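Local coordinates for protein L-cysteine S-thiosulfotransferase subunit SoxA (Paracoccus denitrificans, PDB 2C1D) that forms, with its partner SoxX, a heme enzyme that joins thiosulfate to a cysteine of the sulfur carrier SoxY, passing the electrons to cytochrome c, at residues Glu167-Arg172 / Met178-Cys183; Glu232-Lys235 / Asp240-Ala243. All coordinates share one frame; numbering follows the deposited sequence.

Interaction 1: Glu167-Arg172 / Met178-Cys183. With HEC (heme c), chain J.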
ATOM      1  N   GLU A 167     -13.746  -4.262  -5.471  1.00 28.80           N
ATOM      2  CA  GLU A 167     -13.677  -5.615  -4.914  1.00 29.33           C
ATOM      3  C   GLU A 167     -12.238  -5.976  -4.465  1.00 28.40           C
ATOM      4  O   GLU A 167     -12.042  -6.522  -3.383  1.00 28.72           O
ATOM      5  CB  GLU A 167     -14.231  -6.635  -5.931  1.00 30.25           C
ATOM      6  CG  GLU A 167     -14.603  -7.983  -5.328  1.00 34.28           C
ATOM      7  CD  GLU A 167     -14.671  -9.113  -6.342  1.00 40.63           C
ATOM      8  OE1 GLU A 167     -14.756  -8.853  -7.575  1.00 44.70           O
ATOM      9  OE2 GLU A 167     -14.629 -10.287  -5.896  1.00 46.99           O
ATOM     10  N   ILE A 168     -11.254  -5.661  -5.303  1.00 27.77           N
ATOM     11  CA  ILE A 168      -9.839  -5.901  -4.997  1.00 27.29           C
ATOM     12  C   ILE A 168      -9.470  -5.146  -3.723  1.00 27.44           C
ATOM     13  O   ILE A 168      -8.863  -5.723  -2.833  1.00 27.75           O
ATOM     14  CB  ILE A 168      -8.930  -5.476  -6.215  1.00 27.24           C
ATOM     15  CG1 ILE A 168      -9.255  -6.356  -7.418  1.00 28.72           C
ATOM     16  CG2 ILE A 168      -7.415  -5.514  -5.872  1.00 26.66           C
ATOM     17  CD1 ILE A 168      -8.610  -5.925  -8.720  1.00 32.39           C
ATOM     18  N   TYR A 169      -9.891  -3.874  -3.624  1.00 27.42           N
ATOM     19  CA  TYR A 169      -9.539  -2.989  -2.507  1.00 26.85           C
ATOM     20  C   TYR A 169      -9.917  -3.571  -1.150  1.00 26.88           C
ATOM     21  O   TYR A 169      -9.173  -3.415  -0.173  1.00 25.84           O
ATOM     22  CB  TYR A 169     -10.200  -1.591  -2.649  1.00 27.20           C
ATOM     23  CG  TYR A 169      -9.498  -0.537  -1.811  1.00 25.78           C
ATOM     24  CD1 TYR A 169      -8.367   0.084  -2.283  1.00 24.26           C
ATOM     25  CD2 TYR A 169      -9.947  -0.200  -0.534  1.00 24.83           C
ATOM     26  CE1 TYR A 169      -7.683   1.013  -1.535  1.00 24.88           C
ATOM     27  CE2 TYR A 169      -9.258   0.745   0.246  1.00 24.61           C
ATOM     28  CZ  TYR A 169      -8.107   1.338  -0.268  1.00 25.20           C
ATOM     29  OH  TYR A 169      -7.395   2.275   0.456  1.00 25.16           O
ATOM     30  N   TYR A 170     -11.054  -4.264  -1.119  1.00 26.25           N
ATOM     31  CA  TYR A 170     -11.595  -4.851   0.104  1.00 26.81           C
ATOM     32  C   TYR A 170     -11.344  -6.361   0.244  1.00 26.88           C
ATOM     33  O   TYR A 170     -11.771  -6.956   1.210  1.00 27.23           O
ATOM     34  CB  TYR A 170     -13.098  -4.555   0.166  1.00 27.53           C
ATOM     35  CG  TYR A 170     -13.347  -3.092   0.426  1.00 27.51           C
ATOM     36  CD1 TYR A 170     -13.533  -2.200  -0.614  1.00 28.76           C
ATOM     37  CD2 TYR A 170     -13.341  -2.603   1.719  1.00 28.67           C
ATOM     38  CE1 TYR A 170     -13.740  -0.840  -0.364  1.00 29.75           C
ATOM     39  CE2 TYR A 170     -13.523  -1.262   1.980  1.00 28.68           C
ATOM     40  CZ  TYR A 170     -13.722  -0.384   0.938  1.00 28.73           C
ATOM     41  OH  TYR A 170     -13.917   0.940   1.224  1.00 30.23           O
ATOM     42  N   THR A 171     -10.638  -6.971  -0.700  1.00 27.65           N
ATOM     43  CA  THR A 171     -10.317  -8.411  -0.607  1.00 27.75           C
ATOM     44  C   THR A 171      -9.128  -8.623   0.289  1.00 27.39           C
ATOM     45  O   THR A 171      -8.112  -7.938   0.162  1.00 27.00           O
ATOM     46  CB  THR A 171     -10.063  -8.999  -1.998  1.00 28.50           C
ATOM     47  OG1 THR A 171     -11.279  -8.989  -2.733  1.00 28.53           O
ATOM     48  CG2 THR A 171      -9.703 -10.517  -1.930  1.00 29.78           C
ATOM     49  N   ARG A 172      -9.241  -9.577   1.206  1.00 26.79           N
ATOM     50  CA  ARG A 172      -8.208  -9.752   2.207  1.00 27.16           C
ATOM     51  C   ARG A 172      -7.279 -10.823   1.700  1.00 27.13           C
ATOM     52  O   ARG A 172      -7.581 -12.011   1.804  1.00 28.46           O
ATOM     53  CB  ARG A 172      -8.814 -10.124   3.549  1.00 27.79           C
ATOM     54  CG  ARG A 172      -9.664  -8.997   4.124  1.00 28.55           C
ATOM     55  CD  ARG A 172     -10.304  -9.313   5.426  1.00 30.02           C
ATOM     56  NE  ARG A 172      -9.290  -9.406   6.466  1.00 31.69           N
ATOM     57  CZ  ARG A 172      -9.511  -9.293   7.747  1.00 31.82           C
ATOM     58  NH1 ARG A 172     -10.744  -9.052   8.216  1.00 32.24           N
ATOM     59  NH2 ARG A 172      -8.485  -9.401   8.581  1.00 31.45           N
ATOM     60  N   MET A 178      -5.139  -9.664   4.574  1.00 25.07           N
ATOM     61  CA  MET A 178      -5.203  -8.216   4.686  1.00 25.16           C
ATOM     62  C   MET A 178      -5.571  -7.551   3.365  1.00 25.19           C
ATOM     63  O   MET A 178      -5.044  -7.875   2.290  1.00 25.94           O
ATOM     64  CB  MET A 178      -3.868  -7.672   5.199  1.00 25.74           C
ATOM     65  CG  MET A 178      -3.574  -8.002   6.638  1.00 26.17           C
ATOM     66  SD  MET A 178      -1.905  -7.532   7.190  1.00 25.83           S
ATOM     67  CE  MET A 178      -2.024  -8.212   8.905  1.00 26.66           C
ATOM     68  N   SER A 179      -6.481  -6.597   3.461  1.00 24.58           N
ATOM     69  CA  SER A 179      -6.939  -5.819   2.326  1.00 23.88           C
ATOM     70  C   SER A 179      -6.380  -4.427   2.454  1.00 23.21           C
ATOM     71  O   SER A 179      -5.987  -4.018   3.541  1.00 23.20           O
ATOM     72  CB  SER A 179      -8.445  -5.688   2.333  1.00 23.87           C
ATOM     73  OG  SER A 179      -8.799  -4.842   3.425  1.00 23.06           O
ATOM     74  N   CYS A 180      -6.356  -3.719   1.330  1.00 23.75           N
ATOM     75  CA  CYS A 180      -6.018  -2.298   1.285  1.00 23.88           C
ATOM     76  C   CYS A 180      -6.717  -1.541   2.405  1.00 24.08           C
ATOM     77  O   CYS A 180      -6.096  -0.777   3.164  1.00 24.07           O
ATOM     78  CB  CYS A 180      -6.451  -1.682  -0.039  1.00 23.76           C
ATOM     79  SG  CYS A 180      -5.965  -2.561  -1.527  1.00 24.58           S
ATOM     80  N   ALA A 181      -8.011  -1.797   2.522  1.00 24.66           N
ATOM     81  CA  ALA A 181      -8.849  -1.151   3.515  1.00 25.35           C
ATOM     82  C   ALA A 181      -8.477  -1.454   4.962  1.00 26.08           C
ATOM     83  O   ALA A 181      -8.569  -0.561   5.803  1.00 27.43           O
ATOM     84  CB  ALA A 181     -10.297  -1.488   3.260  1.00 25.31           C
ATOM     85  N   ASN A 182      -8.031  -2.679   5.276  1.00 25.89           N
ATOM     86  CA  ASN A 182      -7.605  -2.978   6.640  1.00 25.96           C
ATOM     87  C   ASN A 182      -6.541  -1.995   7.133  1.00 25.68           C
ATOM     88  O   ASN A 182      -6.573  -1.580   8.269  1.00 26.06           O
ATOM     89  CB  ASN A 182      -7.025  -4.399   6.769  1.00 26.56           C
ATOM     90  CG  ASN A 182      -8.090  -5.464   6.783  1.00 27.83           C
ATOM     91  OD1 ASN A 182      -9.136  -5.315   7.433  1.00 37.77           O
ATOM     92  ND2 ASN A 182      -7.869  -6.511   6.047  1.00 22.43           N
ATOM     93  N   CYS A 183      -5.567  -1.674   6.283  1.00 25.36           N
ATOM     94  CA  CYS A 183      -4.506  -0.754   6.649  1.00 25.46           C
ATOM     95  C   CYS A 183      -4.840   0.721   6.411  1.00 25.51           C
ATOM     96  O   CYS A 183      -4.728   1.537   7.337  1.00 26.13           O
ATOM     97  CB  CYS A 183      -3.235  -1.133   5.916  1.00 25.83           C
ATOM     98  SG  CYS A 183      -2.619  -2.716   6.506  1.00 27.73           S
TER
HETATM   99 FE   HEC J1292      -0.459   0.345   1.305  1.00 24.55          FE
HETATM  100  CHA HEC J1292       1.638   3.043   1.307  1.00 25.00           C
HETATM  101  CHB HEC J1292      -1.879   1.557  -1.615  1.00 21.51           C
HETATM  102  CHC HEC J1292      -2.454  -2.375   1.168  1.00 23.99           C
HETATM  103  CHD HEC J1292       0.579  -0.565   4.408  1.00 25.04           C
HETATM  104  NA  HEC J1292      -0.166   2.020   0.071  1.00 23.05           N
HETATM  105  C1A HEC J1292       0.759   3.002   0.271  1.00 22.33           C
HETATM  106  C2A HEC J1292       0.621   3.973  -0.780  1.00 24.34           C
HETATM  107  C3A HEC J1292      -0.365   3.543  -1.596  1.00 22.04           C
HETATM  108  C4A HEC J1292      -0.878   2.311  -1.065  1.00 22.22           C
HETATM  109  CMA HEC J1292      -0.886   4.203  -2.871  1.00 22.47           C
HETATM  110  CAA HEC J1292       1.457   5.266  -0.943  1.00 24.24           C
HETATM  111  CBA HEC J1292       0.638   6.457  -0.414  1.00 23.12           C
HETATM  112  CGA HEC J1292       1.381   7.773  -0.616  1.00 24.88           C
HETATM  113  O1A HEC J1292       0.822   8.823  -0.226  1.00 22.35           O
HETATM  114  O2A HEC J1292       2.541   7.780  -1.146  1.00 26.19           O
HETATM  115  NB  HEC J1292      -1.863  -0.275   0.048  1.00 23.02           N
HETATM  116  C1B HEC J1292      -2.281   0.326  -1.130  1.00 22.72           C
HETATM  117  C2B HEC J1292      -3.165  -0.569  -1.808  1.00 23.84           C
HETATM  118  C3B HEC J1292      -3.341  -1.641  -1.043  1.00 24.69           C
HETATM  119  C4B HEC J1292      -2.504  -1.490   0.114  1.00 24.60           C
HETATM  120  CMB HEC J1292      -3.868  -0.252  -3.130  1.00 25.86           C
HETATM  121  CAB HEC J1292      -4.220  -2.867  -1.373  1.00 25.72           C
HETATM  122  CBB HEC J1292      -3.805  -3.475  -2.527  1.00 29.23           C
HETATM  123  NC  HEC J1292      -0.873  -1.200   2.580  1.00 23.18           N
HETATM  124  C1C HEC J1292      -1.752  -2.207   2.334  1.00 25.43           C
HETATM  125  C2C HEC J1292      -1.739  -3.130   3.452  1.00 23.44           C
HETATM  126  C3C HEC J1292      -0.893  -2.628   4.372  1.00 22.39           C
HETATM  127  C4C HEC J1292      -0.353  -1.395   3.812  1.00 26.07           C
HETATM  128  CMC HEC J1292      -2.613  -4.404   3.475  1.00 23.82           C
HETATM  129  CAC HEC J1292      -0.456  -3.115   5.796  1.00 25.77           C
HETATM  130  CBC HEC J1292      -0.190  -4.389   6.118  1.00 23.78           C
HETATM  131  ND  HEC J1292       0.870   1.088   2.609  1.00 25.21           N
HETATM  132  C1D HEC J1292       1.157   0.539   3.861  1.00 26.63           C
HETATM  133  C2D HEC J1292       2.190   1.320   4.512  1.00 26.24           C
HETATM  134  C3D HEC J1292       2.520   2.425   3.539  1.00 25.16           C
HETATM  135  C4D HEC J1292       1.658   2.206   2.399  1.00 25.11           C
HETATM  136  CMD HEC J1292       2.833   1.095   5.893  1.00 27.18           C
HETATM  137  CAD HEC J1292       3.524   3.587   3.734  1.00 26.75           C
HETATM  138  CBD HEC J1292       2.864   4.632   4.653  1.00 26.40           C
HETATM  139  CGD HEC J1292       1.729   5.377   3.979  1.00 27.65           C
HETATM  140  O1D HEC J1292       0.544   4.990   4.073  1.00 28.10           O
HETATM  141  O2D HEC J1292       1.968   6.395   3.325  1.00 26.41           O
HETATM  142  O   HOH W   1      -6.899  -5.817  -0.925  1.00 26.34           O
HETATM  143  O   HOH W   2     -11.291  -5.500   4.215  1.00 42.07           O
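Cys180 sets its CB over the face of the Tyr169 ring, 3.3 Å from the ring centroid and 12° off the normal, a CH-pi contact. With CG swung anti to the backbone N (chi1 -160°), the ring reaches across to the heme-binding segment. Cys180 SG lies obliquely above the same ring, 4.1 Å from its centroid, and is bonded covalently to CAB of heme c, so the tyrosine backs the thioether link. Replacing Tyr169 by alanine is likely to leave Cys180 CB and its sulfur without the ring and open a gap beside the thioether. Tyr170 lies next to Tyr169, one face of its ring toward Tyr169 CD2, and its CE2 meets Ala181 CB at 3.5 Å, while its hydroxyl is hydrogen-bonded to Glu185 and Arg251.

The backbones are joined by a weak hydrogen bond from Ala181 N to Tyr169 O (3.4 Å) and by a water that accepts from Cys180 N and lies 2.7 Å from both Ile168 O and Thr171 O. Ser179 is the N-cap of the heme-binding helix: its OG accepts from Asn182 N at 2.9 Å. Arg172 crosses Asn182 at about a right angle and is hydrogen-bonded to Glu177 O through NE and to Gly88 O and Thr89 O of the SoxX chain. The end of helix 159-170 thus lies against the start of helix 180-184, with helix 239-251 touching both tyrosines.

Interaction 2: Glu232-Lys235 / Asp240-Ala243. With ZN (zinc ion), chain K.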
ATOM      1  N   GLU A 232       0.290 -14.117  -3.630  1.00 25.63           N
ATOM      2  CA  GLU A 232       0.604 -14.052  -5.039  1.00 25.83           C
ATOM      3  C   GLU A 232       0.117 -12.699  -5.506  1.00 24.97           C
ATOM      4  O   GLU A 232      -1.066 -12.380  -5.386  1.00 24.35           O
ATOM      5  CB  GLU A 232      -0.134 -15.155  -5.804  1.00 25.86           C
ATOM      6  CG  GLU A 232       0.264 -15.230  -7.273  1.00 27.66           C
ATOM      7  CD  GLU A 232      -0.637 -16.137  -8.118  1.00 29.68           C
ATOM      8  OE1 GLU A 232      -0.532 -16.010  -9.352  1.00 29.32           O
ATOM      9  OE2 GLU A 232      -1.456 -16.935  -7.562  1.00 28.24           O
ATOM     10  N   THR A 233       1.029 -11.891  -6.019  1.00 25.46           N
ATOM     11  CA  THR A 233       0.694 -10.535  -6.406  1.00 25.41           C
ATOM     12  C   THR A 233       0.284 -10.486  -7.895  1.00 26.57           C
ATOM     13  O   THR A 233       0.257 -11.525  -8.592  1.00 26.76           O
ATOM     14  CB  THR A 233       1.840  -9.561  -6.024  1.00 26.08           C
ATOM     15  OG1 THR A 233       1.418  -8.192  -6.197  1.00 24.01           O
ATOM     16  CG2 THR A 233       3.077  -9.736  -6.922  1.00 24.29           C
ATOM     17  N   PHE A 234      -0.130  -9.300  -8.328  1.00 26.46           N
ATOM     18  CA  PHE A 234      -0.548  -9.078  -9.694  1.00 27.52           C
ATOM     19  C   PHE A 234       0.584  -8.396 -10.438  1.00 27.44           C
ATOM     20  O   PHE A 234       1.458  -7.761  -9.843  1.00 27.27           O
ATOM     21  CB  PHE A 234      -1.793  -8.198  -9.778  1.00 27.11           C
ATOM     22  CG  PHE A 234      -2.986  -8.711  -9.032  1.00 28.57           C
ATOM     23  CD1 PHE A 234      -3.094  -8.554  -7.662  1.00 29.01           C
ATOM     24  CD2 PHE A 234      -4.046  -9.294  -9.720  1.00 30.74           C
ATOM     25  CE1 PHE A 234      -4.231  -9.009  -6.963  1.00 30.46           C
ATOM     26  CE2 PHE A 234      -5.169  -9.729  -9.039  1.00 29.43           C
ATOM     27  CZ  PHE A 234      -5.262  -9.580  -7.663  1.00 30.33           C
ATOM     28  N   LYS A 235       0.539  -8.514 -11.754  1.00 28.40           N
ATOM     29  CA  LYS A 235       1.461  -7.836 -12.643  1.00 29.05           C
ATOM     30  C   LYS A 235       1.128  -6.334 -12.756  1.00 28.57           C
ATOM     31  O   LYS A 235      -0.029  -5.955 -12.901  1.00 28.08           O
ATOM     32  CB  LYS A 235       1.356  -8.523 -14.018  1.00 30.57           C
ATOM     33  CG  LYS A 235       2.233  -8.028 -15.161  1.00 34.82           C
ATOM     34  CD  LYS A 235       3.478  -7.188 -14.817  1.00 41.07           C
ATOM     35  CE  LYS A 235       4.120  -6.531 -16.094  1.00 43.02           C
ATOM     36  NZ  LYS A 235       4.948  -5.308 -15.798  1.00 43.62           N
ATOM     37  N   ASP A 240      -6.526  -6.154 -13.771  1.00 27.42           N
ATOM     38  CA  ASP A 240      -7.016  -6.008 -12.398  1.00 25.90           C
ATOM     39  C   ASP A 240      -6.357  -4.791 -11.687  1.00 26.04           C
ATOM     40  O   ASP A 240      -7.012  -4.081 -10.925  1.00 25.93           O
ATOM     41  CB  ASP A 240      -6.788  -7.297 -11.614  1.00 26.00           C
ATOM     42  CG  ASP A 240      -8.007  -8.276 -11.638  1.00 20.95           C
ATOM     43  OD1 ASP A 240      -8.754  -8.547 -12.634  1.00  2.00           O
ATOM     44  OD2 ASP A 240      -8.284  -8.978 -10.715  1.00 31.72           O
ATOM     45  N   PHE A 241      -5.073  -4.546 -11.942  1.00 25.19           N
ATOM     46  CA  PHE A 241      -4.388  -3.387 -11.332  1.00 24.74           C
ATOM     47  C   PHE A 241      -4.740  -2.074 -12.048  1.00 24.81           C
ATOM     48  O   PHE A 241      -4.628  -1.002 -11.452  1.00 23.76           O
ATOM     49  CB  PHE A 241      -2.871  -3.596 -11.249  1.00 24.06           C
ATOM     50  CG  PHE A 241      -2.380  -4.235  -9.954  1.00 24.06           C
ATOM     51  CD1 PHE A 241      -1.034  -4.468  -9.787  1.00 25.12           C
ATOM     52  CD2 PHE A 241      -3.254  -4.619  -8.914  1.00 25.61           C
ATOM     53  CE1 PHE A 241      -0.544  -5.043  -8.636  1.00 25.47           C
ATOM     54  CE2 PHE A 241      -2.757  -5.207  -7.749  1.00 24.44           C
ATOM     55  CZ  PHE A 241      -1.427  -5.402  -7.604  1.00 26.81           C
ATOM     56  N   LYS A 242      -5.160  -2.146 -13.314  1.00 24.76           N
ATOM     57  CA  LYS A 242      -5.699  -0.968 -14.009  1.00 25.41           C
ATOM     58  C   LYS A 242      -7.023  -0.597 -13.377  1.00 25.16           C
ATOM     59  O   LYS A 242      -7.288   0.578 -13.088  1.00 25.45           O
ATOM     60  CB  LYS A 242      -5.942  -1.247 -15.488  1.00 25.68           C
ATOM     61  CG  LYS A 242      -4.727  -1.391 -16.342  1.00 27.84           C
ATOM     62  CD  LYS A 242      -5.138  -1.323 -17.791  1.00 30.04           C
ATOM     63  CE  LYS A 242      -4.132  -1.971 -18.714  1.00 32.56           C
ATOM     64  NZ  LYS A 242      -4.705  -1.827 -20.138  1.00 34.99           N
ATOM     65  N   ALA A 243      -7.851  -1.603 -13.115  1.00 24.96           N
ATOM     66  CA  ALA A 243      -9.098  -1.388 -12.388  1.00 25.41           C
ATOM     67  C   ALA A 243      -8.885  -0.854 -10.969  1.00 24.57           C
ATOM     68  O   ALA A 243      -9.581   0.053 -10.532  1.00 25.96           O
ATOM     69  CB  ALA A 243      -9.947  -2.663 -12.355  1.00 25.86           C
TER
HETATM   70 ZN    ZN K1293     -10.223  -9.537 -12.377  1.00 32.08          ZN
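Phe234 meets Phe241 through its CB, which sits over the centre of the Phe241 ring, 3.5 Å from the centroid and 11° off the normal, a CH-pi contact. Its CG stands anti to the carbonyl carbon, and from there the ring slants past its partner. Phe234 CG lies 3.7 Å from Phe241 CE2, and Phe234 CD1 comes closer, at 3.4 Å. The two rings meet obliquely, their planes inclined at 44°. Along the other branch, Phe234 CD2 lies 3.9 Å from Asp240 CB, and Phe234 CE2 approaches the carboxylate at 3.6 Å from Asp240 OD2. Ring and carboxylate planes are 30° apart, so the ring lies slantwise beside the metal-binding group. Arg102 of the SoxX chain makes a cation-pi contact with Phe234, which places the ring at the subunit interface.

On the helix side, Phe241 receives Lys235 O, 3.6 Å from its CD1, and packs on Val223 and Gln219 of helix 218-223. Asp240 grips the zinc ion unevenly, OD1 at 1.8 Å and OD2 at a longer 2.6 Å, and His164 supplies a second protein ligand. This is a surface zinc site at the start of a helix, with aromatic packing beside its aspartate ligand.

In the fold
Both contacts belong to the cytochrome c domain that carries the second heme, and they follow each other along the chain without nesting or crossing. Coming from the N terminus, helix 159-170 first supplies His164 to the zinc site, then its end enters interaction 1, which closes the short loop leading into helix 180-184. The chain next runs through several short strands and helix 218-223 before interaction 2 closes the short connection from the loop at 232-235 into helix 239-251. Their centres are about 13 Å apart, yet they touch where Ile168 CD1 packs on Asp240 O. With the zinc ion bridging His164 and Asp240, helices 159-170 and 239-251 are tied together beside the heme.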